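Local coordinates for protein putative branched-chain amino acid ABC transporter (PDB 3HUT) that probably serves as the extracellular ligand-binding receptor of an ABC transporter that takes up branched-chain amino acids, at residues Val170-Glu174 with Glu189-Pro195; Trp151-Ala156 with Leu200-Tyr204; Glu95-Gln99 with Arg302-Arg306. One frame throughout, in Å; residues are numbered along the deposited sequence.

Contact 1 of 3, residues Val170-Glu174 with Glu189-Pro195; sequences VVVNE and EIEDEAP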
# COMPACT_ATOMS: atom_id res chain seq x y z
N VAL A 170 -26.71 -2.43 -3.51
CA VAL A 170 -25.98 -1.87 -4.63
C VAL A 170 -26.99 -1.82 -5.77
O VAL A 170 -27.17 -2.80 -6.49
CB VAL A 170 -24.80 -2.78 -5.04
CG1 VAL A 170 -24.03 -2.14 -6.19
CG2 VAL A 170 -23.88 -3.00 -3.84
N VAL A 171 -27.65 -0.68 -5.92
CA VAL A 171 -28.68 -0.51 -6.94
C VAL A 171 -28.16 -0.25 -8.35
O VAL A 171 -28.90 -0.34 -9.32
CB VAL A 171 -29.65 0.61 -6.53
CG1 VAL A 171 -30.33 0.24 -5.22
CG2 VAL A 171 -28.91 1.93 -6.39
N VAL A 172 -26.88 0.09 -8.45
CA VAL A 172 -26.23 0.33 -9.73
C VAL A 172 -24.82 -0.23 -9.63
O VAL A 172 -24.10 0.06 -8.67
CB VAL A 172 -26.15 1.85 -10.08
CG1 VAL A 172 -25.07 2.09 -11.12
CG2 VAL A 172 -27.49 2.32 -10.62
N ASN A 173 -24.44 -1.04 -10.60
CA ASN A 173 -23.11 -1.64 -10.63
C ASN A 173 -22.61 -1.62 -12.07
O ASN A 173 -23.06 -2.40 -12.91
CB ASN A 173 -23.15 -3.07 -10.10
CG ASN A 173 -21.77 -3.67 -9.93
OD1 ASN A 173 -20.93 -3.11 -9.23
ND2 ASN A 173 -21.53 -4.80 -10.58
N GLU A 174 -21.66 -0.74 -12.35
CA GLU A 174 -21.12 -0.61 -13.69
C GLU A 174 -19.62 -0.88 -13.76
O GLU A 174 -18.85 -0.32 -12.98
CB GLU A 174 -21.41 0.79 -14.23
CG GLU A 174 -21.02 1.00 -15.69
CD GLU A 174 -21.90 0.23 -16.65
OE1 GLU A 174 -22.04 -1.00 -16.48
OE2 GLU A 174 -22.46 0.86 -17.57
N GLU A 189 -28.45 6.03 -15.60
CA GLU A 189 -28.80 4.91 -14.73
C GLU A 189 -28.81 5.34 -13.26
O GLU A 189 -29.64 4.88 -12.48
CB GLU A 189 -27.81 3.77 -14.96
CG GLU A 189 -28.03 2.55 -14.10
CD GLU A 189 -27.24 1.35 -14.60
OE1 GLU A 189 -26.09 1.54 -15.05
OE2 GLU A 189 -27.76 0.22 -14.52
N ILE A 190 -27.87 6.20 -12.89
CA ILE A 190 -27.79 6.71 -11.53
C ILE A 190 -29.02 7.60 -11.30
O ILE A 190 -29.63 7.59 -10.23
CB ILE A 190 -26.51 7.53 -11.32
CG1 ILE A 190 -25.30 6.59 -11.32
CG2 ILE A 190 -26.59 8.32 -10.03
CD1 ILE A 190 -23.96 7.31 -11.24
N GLU A 191 -29.37 8.36 -12.32
CA GLU A 191 -30.52 9.25 -12.26
C GLU A 191 -31.82 8.46 -12.07
O GLU A 191 -32.69 8.87 -11.31
CB GLU A 191 -30.61 10.09 -13.53
CG GLU A 191 -29.98 11.46 -13.42
CD GLU A 191 -29.95 12.18 -14.75
OE1 GLU A 191 -30.85 11.92 -15.59
OE2 GLU A 191 -29.04 13.01 -14.96
N ASP A 192 -31.94 7.34 -12.76
CA ASP A 192 -33.14 6.52 -12.67
C ASP A 192 -33.22 5.69 -11.39
O ASP A 192 -34.28 5.63 -10.76
CB ASP A 192 -33.27 5.60 -13.89
CG ASP A 192 -33.31 6.37 -15.21
OD1 ASP A 192 -33.84 7.51 -15.23
OD2 ASP A 192 -32.82 5.84 -16.23
N GLU A 193 -32.12 5.05 -11.01
CA GLU A 193 -32.11 4.22 -9.80
C GLU A 193 -32.07 5.05 -8.51
O GLU A 193 -32.44 4.57 -7.45
CB GLU A 193 -30.93 3.25 -9.84
CG GLU A 193 -30.95 2.26 -10.99
CD GLU A 193 -32.18 1.36 -10.99
OE1 GLU A 193 -32.47 0.73 -9.95
OE2 GLU A 193 -32.85 1.27 -12.04
N ALA A 194 -31.61 6.29 -8.62
CA ALA A 194 -31.54 7.20 -7.48
C ALA A 194 -30.77 6.71 -6.24
O ALA A 194 -31.28 6.76 -5.12
CB ALA A 194 -32.95 7.61 -7.07
N PRO A 195 -29.53 6.22 -6.43
CA PRO A 195 -28.79 5.76 -5.25
C PRO A 195 -28.50 6.97 -4.35
O PRO A 195 -28.58 8.11 -4.80
CB PRO A 195 -27.52 5.17 -5.87
CG PRO A 195 -27.32 6.02 -7.09
CD PRO A 195 -28.72 6.11 -7.65
O HOH W 1 -26.34 -1.52 -12.97

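Contact 2 of 3, residues Trp151-Ala156 with Leu200-Tyr204; sequences WGLSSA and LAMAY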
# COMPACT_ATOMS: atom_id res chain seq x y z
N TRP A 151 -7.09 -4.93 -9.70
CA TRP A 151 -7.34 -4.28 -8.42
C TRP A 151 -8.74 -3.65 -8.39
O TRP A 151 -9.38 -3.59 -7.34
CB TRP A 151 -6.28 -3.21 -8.13
CG TRP A 151 -6.23 -2.08 -9.12
CD1 TRP A 151 -5.50 -2.03 -10.28
CD2 TRP A 151 -6.95 -0.85 -9.06
NE1 TRP A 151 -5.73 -0.85 -10.94
CE2 TRP A 151 -6.62 -0.10 -10.21
CE3 TRP A 151 -7.86 -0.30 -8.14
CZ2 TRP A 151 -7.15 1.17 -10.47
CZ3 TRP A 151 -8.40 0.97 -8.40
CH2 TRP A 151 -8.04 1.68 -9.56
N GLY A 152 -9.20 -3.18 -9.54
CA GLY A 152 -10.52 -2.58 -9.61
C GLY A 152 -11.62 -3.60 -9.35
O GLY A 152 -12.54 -3.34 -8.57
N LEU A 153 -11.52 -4.76 -9.98
CA LEU A 153 -12.52 -5.81 -9.80
C LEU A 153 -12.49 -6.43 -8.41
O LEU A 153 -13.53 -6.64 -7.80
CB LEU A 153 -12.33 -6.90 -10.86
CG LEU A 153 -12.63 -6.50 -12.31
CD1 LEU A 153 -12.26 -7.65 -13.25
CD2 LEU A 153 -14.10 -6.14 -12.46
N SER A 154 -11.29 -6.70 -7.90
CA SER A 154 -11.16 -7.31 -6.58
C SER A 154 -11.66 -6.37 -5.48
O SER A 154 -12.35 -6.81 -4.56
CB SER A 154 -9.70 -7.69 -6.31
OG SER A 154 -8.89 -6.53 -6.24
N SER A 155 -11.33 -5.09 -5.57
CA SER A 155 -11.76 -4.14 -4.56
C SER A 155 -13.26 -3.85 -4.66
O SER A 155 -13.94 -3.70 -3.65
CB SER A 155 -10.95 -2.84 -4.65
OG SER A 155 -11.20 -2.16 -5.86
N ALA A 156 -13.78 -3.79 -5.89
CA ALA A 156 -15.20 -3.53 -6.08
C ALA A 156 -16.04 -4.69 -5.56
O ALA A 156 -17.08 -4.49 -4.94
CB ALA A 156 -15.50 -3.29 -7.57
N LEU A 200 -16.47 4.95 -6.23
CA LEU A 200 -15.66 4.77 -7.43
C LEU A 200 -14.44 3.88 -7.22
O LEU A 200 -13.52 4.25 -6.49
CB LEU A 200 -15.20 6.13 -7.96
CG LEU A 200 -16.29 7.13 -8.34
CD1 LEU A 200 -15.66 8.44 -8.83
CD2 LEU A 200 -17.19 6.52 -9.42
N ALA A 201 -14.43 2.72 -7.87
CA ALA A 201 -13.28 1.83 -7.79
C ALA A 201 -12.49 2.12 -9.05
O ALA A 201 -12.50 1.32 -9.99
CB ALA A 201 -13.74 0.38 -7.76
N MSE A 202 -11.85 3.28 -9.10
CA MSE A 202 -11.06 3.65 -10.26
C MSE A 202 -9.97 4.66 -9.90
O MSE A 202 -9.93 5.17 -8.77
CB MSE A 202 -11.96 4.21 -11.37
CG MSE A 202 -12.58 5.57 -11.13
SE MSE A 202 -13.75 6.11 -12.60
CE MSE A 202 -15.32 5.22 -12.00
N ALA A 203 -9.10 4.94 -10.87
CA ALA A 203 -7.99 5.85 -10.66
C ALA A 203 -8.33 7.29 -11.04
O ALA A 203 -9.29 7.54 -11.77
CB ALA A 203 -6.77 5.37 -11.45
N TYR A 204 -7.52 8.22 -10.55
CA TYR A 204 -7.76 9.64 -10.78
C TYR A 204 -7.88 10.08 -12.24
O TYR A 204 -8.72 10.93 -12.54
CB TYR A 204 -6.67 10.47 -10.08
CG TYR A 204 -5.27 10.25 -10.61
CD1 TYR A 204 -4.81 10.92 -11.74
CD2 TYR A 204 -4.39 9.38 -9.96
CE1 TYR A 204 -3.51 10.73 -12.21
CE2 TYR A 204 -3.09 9.18 -10.42
CZ TYR A 204 -2.66 9.86 -11.55
OH TYR A 204 -1.37 9.68 -12.00

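Contact 3 of 3, residues Glu95-Gln99 with Arg302-Arg306; sequences EGMPQ and RESLR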
# COMPACT_ATOMS: atom_id res chain seq x y z
N GLU A 95 14.11 -22.42 1.87
CA GLU A 95 15.35 -22.34 2.63
C GLU A 95 15.22 -21.82 4.07
O GLU A 95 16.15 -21.95 4.86
CB GLU A 95 16.37 -21.47 1.88
CG GLU A 95 16.81 -22.03 0.53
CD GLU A 95 17.40 -23.42 0.64
OE1 GLU A 95 18.10 -23.69 1.64
OE2 GLU A 95 17.19 -24.24 -0.29
N GLY A 96 14.07 -21.24 4.40
CA GLY A 96 13.88 -20.74 5.75
C GLY A 96 14.45 -19.35 5.99
O GLY A 96 15.11 -19.10 7.00
N MSE A 97 14.20 -18.45 5.05
CA MSE A 97 14.67 -17.07 5.15
C MSE A 97 13.44 -16.17 5.20
O MSE A 97 12.61 -16.22 4.30
CB MSE A 97 15.50 -16.71 3.91
CG MSE A 97 15.92 -15.25 3.84
SE MSE A 97 17.33 -14.79 5.09
CE MSE A 97 18.86 -15.36 4.03
N PRO A 98 13.31 -15.35 6.25
CA PRO A 98 12.15 -14.46 6.33
C PRO A 98 12.27 -13.35 5.29
O PRO A 98 13.34 -12.74 5.15
CB PRO A 98 12.21 -13.95 7.77
CG PRO A 98 13.68 -13.91 8.04
CD PRO A 98 14.17 -15.21 7.44
N GLN A 99 11.19 -13.09 4.56
CA GLN A 99 11.20 -12.07 3.51
C GLN A 99 10.11 -11.02 3.73
O GLN A 99 8.96 -11.36 3.98
CB GLN A 99 11.00 -12.73 2.13
CG GLN A 99 10.66 -11.76 0.99
CD GLN A 99 10.31 -12.46 -0.33
OE1 GLN A 99 9.85 -13.60 -0.34
NE2 GLN A 99 10.51 -11.77 -1.44
N ARG A 302 17.41 -16.67 11.55
CA ARG A 302 16.40 -16.55 10.51
C ARG A 302 15.05 -17.00 11.05
O ARG A 302 14.01 -16.37 10.78
CB ARG A 302 16.80 -17.40 9.30
CG ARG A 302 18.03 -16.86 8.58
CD ARG A 302 18.49 -17.75 7.43
NE ARG A 302 19.62 -17.13 6.74
CZ ARG A 302 20.33 -17.70 5.77
NH1 ARG A 302 20.06 -18.92 5.34
NH2 ARG A 302 21.35 -17.03 5.23
N GLU A 303 15.07 -18.09 11.82
CA GLU A 303 13.86 -18.66 12.40
C GLU A 303 13.23 -17.74 13.45
O GLU A 303 12.01 -17.53 13.45
CB GLU A 303 14.17 -20.01 13.05
CG GLU A 303 14.98 -20.96 12.19
CD GLU A 303 16.41 -20.49 11.98
OE1 GLU A 303 17.11 -20.21 12.98
OE2 GLU A 303 16.85 -20.39 10.81
N SER A 304 14.04 -17.20 14.35
CA SER A 304 13.52 -16.33 15.39
C SER A 304 13.06 -15.01 14.79
O SER A 304 12.11 -14.39 15.29
CB SER A 304 14.58 -16.07 16.47
OG SER A 304 15.58 -15.18 16.03
N LEU A 305 13.71 -14.58 13.71
CA LEU A 305 13.33 -13.34 13.05
C LEU A 305 11.99 -13.53 12.35
O LEU A 305 11.18 -12.60 12.28
CB LEU A 305 14.40 -12.90 12.04
CG LEU A 305 14.10 -11.61 11.26
CD1 LEU A 305 13.67 -10.49 12.20
CD2 LEU A 305 15.35 -11.20 10.47
N ARG A 306 11.73 -14.72 11.82
CA ARG A 306 10.46 -14.98 11.15
C ARG A 306 9.32 -14.87 12.17
O ARG A 306 8.27 -14.30 11.87
CB ARG A 306 10.44 -16.38 10.52
CG ARG A 306 9.28 -16.59 9.54
CD ARG A 306 8.64 -17.95 9.73
NE ARG A 306 8.04 -18.08 11.06
CZ ARG A 306 6.78 -17.75 11.36
NH1 ARG A 306 5.96 -17.29 10.43
NH2 ARG A 306 6.34 -17.89 12.61
O HOH W 2 18.22 -20.99 6.19
O HOH W 3 15.79 -21.04 8.72

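Contact 1 of 3, residues Val170-Glu174 with Glu189-Pro195
Glu189 and Val172 make the central meeting between strand 169-176 and helix 184-193, and Glu189 reaches the strand from CG outward. Its CB stands back from the valine. With CG anti to the backbone N (chi1 178°) and the chain extended beyond it, the aliphatic part runs from the helix toward the strand. Glu189 CG packs on Val172 CG2 at 3.5 Å, the two side chains crossing obliquely. The next atom, CD, passes near both methyls of the valine, and Glu189 OE1 lies 4.1 Å from Val172 CG1. The other carboxylate oxygen, Glu189 OE2, accepts a bond of 2.7 Å from a water that in turn takes the N-H of Asn173, so solvent carries the acid's grip to the strand backbone. Glu174 OE2 is 4.5 Å from Glu189 OE1, and two like charges this near probably disfavour each other.

A turn further along, Glu193 brings its own CG to Val172 CG2, so this methyl is pressed by the aliphatic parts of two glutamates, again at 3.5 Å for Glu193 CG. Ala194 then leaves the helix with positive phi, and Pro195 follows with its CB 3.6 Å from Val171 CG2.

The axes of segments 170-174 and 189-193 run nearly antiparallel, at 170°, and approach to 8.5 Å, as expected of the helix in a beta-alpha-beta crossover. Strands 169-176 and 197-201, which this helix connects, flank strand 141-147 in parallel, and Ala143 of that middle strand touches both Val172 and Pro195.

Contact 2 of 3, residues Trp151-Ala156 with Leu200-Tyr204
Ala201 sets its methyl against one side of helix 150-165, meeting three residues of one turn. Ala201 CB lies 4.0 Å from Gly152 O and 4.1 Å from Ala156 CB. The glycine brings the backbones close, the CA atoms of Gly152 and Ala201 being 5.5 Å apart.

Ser155 completes this surface, but its hydroxyl turns back to its own helix: OG donates to Trp151 O over 2.7 Å, tilted 18° from the carbonyl plane, and the same oxygen accepts from Ser155 N. With an alanine here, Trp151 O would probably keep the backbone bond but lose the Ser155 hydroxyl as a second donor, and a small gap is likely to open beside Ala201 CB.

The contact belongs to the alpha/beta lobe of a type I periplasmic binding protein, where helix 150-165 follows strand 141-147, which pairs in parallel with strand 197-201.

Trp151 CG sits between the backbone N and the carbonyl carbon (chi1 62°), which sends the indole along the departing chain. The ring edge touches the peptide between selenomethionine Met202 and Ala203: Trp151 CH2 is 3.6 Å from Met202 C. Ala203, N-cap of helix 204-216, adds its CB 4.3 Å from Trp151 CZ2.

Contact 3 of 3, residues Glu95-Gln99 with Arg302-Arg306
Arg302 opens helix 302-310 by laying its extended side chain against the turn that follows helix 82-95. Arg302 CB is 3.3 Å from Gly96 O, and the methylenes beyond it run past the selenium of selenomethionine Met97. Pro98 CD rests 3.5 Å from Arg302 O. At the far end, the Met97 methyl covers one face of the guanidinium, its CE 3.2 Å from Arg302 NH2 and offset toward the rim. Met97 gets there with CG anti to its backbone N (chi1 174°) and the chain folded beyond. The guanidinium is also held by its N-H groups: NE donates to Val73 O, NH2 to Val68 O, and NH1 to a water in the guanidinium plane that in turn donates to Glu95 O.

Glu303 points away from the turn at its root, yet its carboxylate comes back toward Gly96. A second water donates to Gly96 O at 2.7 Å and lies beside Glu303 OE2, though at a separation too short to trust, while Glu303 OE1 is hydrogen-bonded to Thr301 OG1. Gly96, the first residue beyond helix 82-95, has positive phi.

The turn leads into strand 99-101 of the parallel five-stranded sheet. Helix 302-310 returns to this lobe about two hundred residues later, consistent with the discontinuous lobes of type I periplasmic binding proteins.

Leu305 meets the Pro98 ring at about a right angle, CG to CG 4.0 Å, and also packs against Met289, Ala292 and Val293 of helix 277-296. Arg306 CB lies 4.1 Å from Pro98 CB, whereas its guanidinium leads away, NH1 donating to Pro114 O.

How the contacts relate
Contacts 1 and 2 belong to one lobe and reach the same sheet: helix 150-165 leads directly into strand 169-176, and helix 184-193 into strand 197-201, so contact 1 is nested inside the loop closed by contact 2. Their centres are about 17 Å apart and their nearest atoms about 6 Å, without touching. Contact 3 encloses both along the chain but lies on the opposite side of the chain's centre, about 34 Å from contact 2 and about 50 Å from contact 1, centre to centre. In this family the ligand is expected between the two lobes; contact 2, about 14 Å from the chain's centre, is the nearest of the three to the middle.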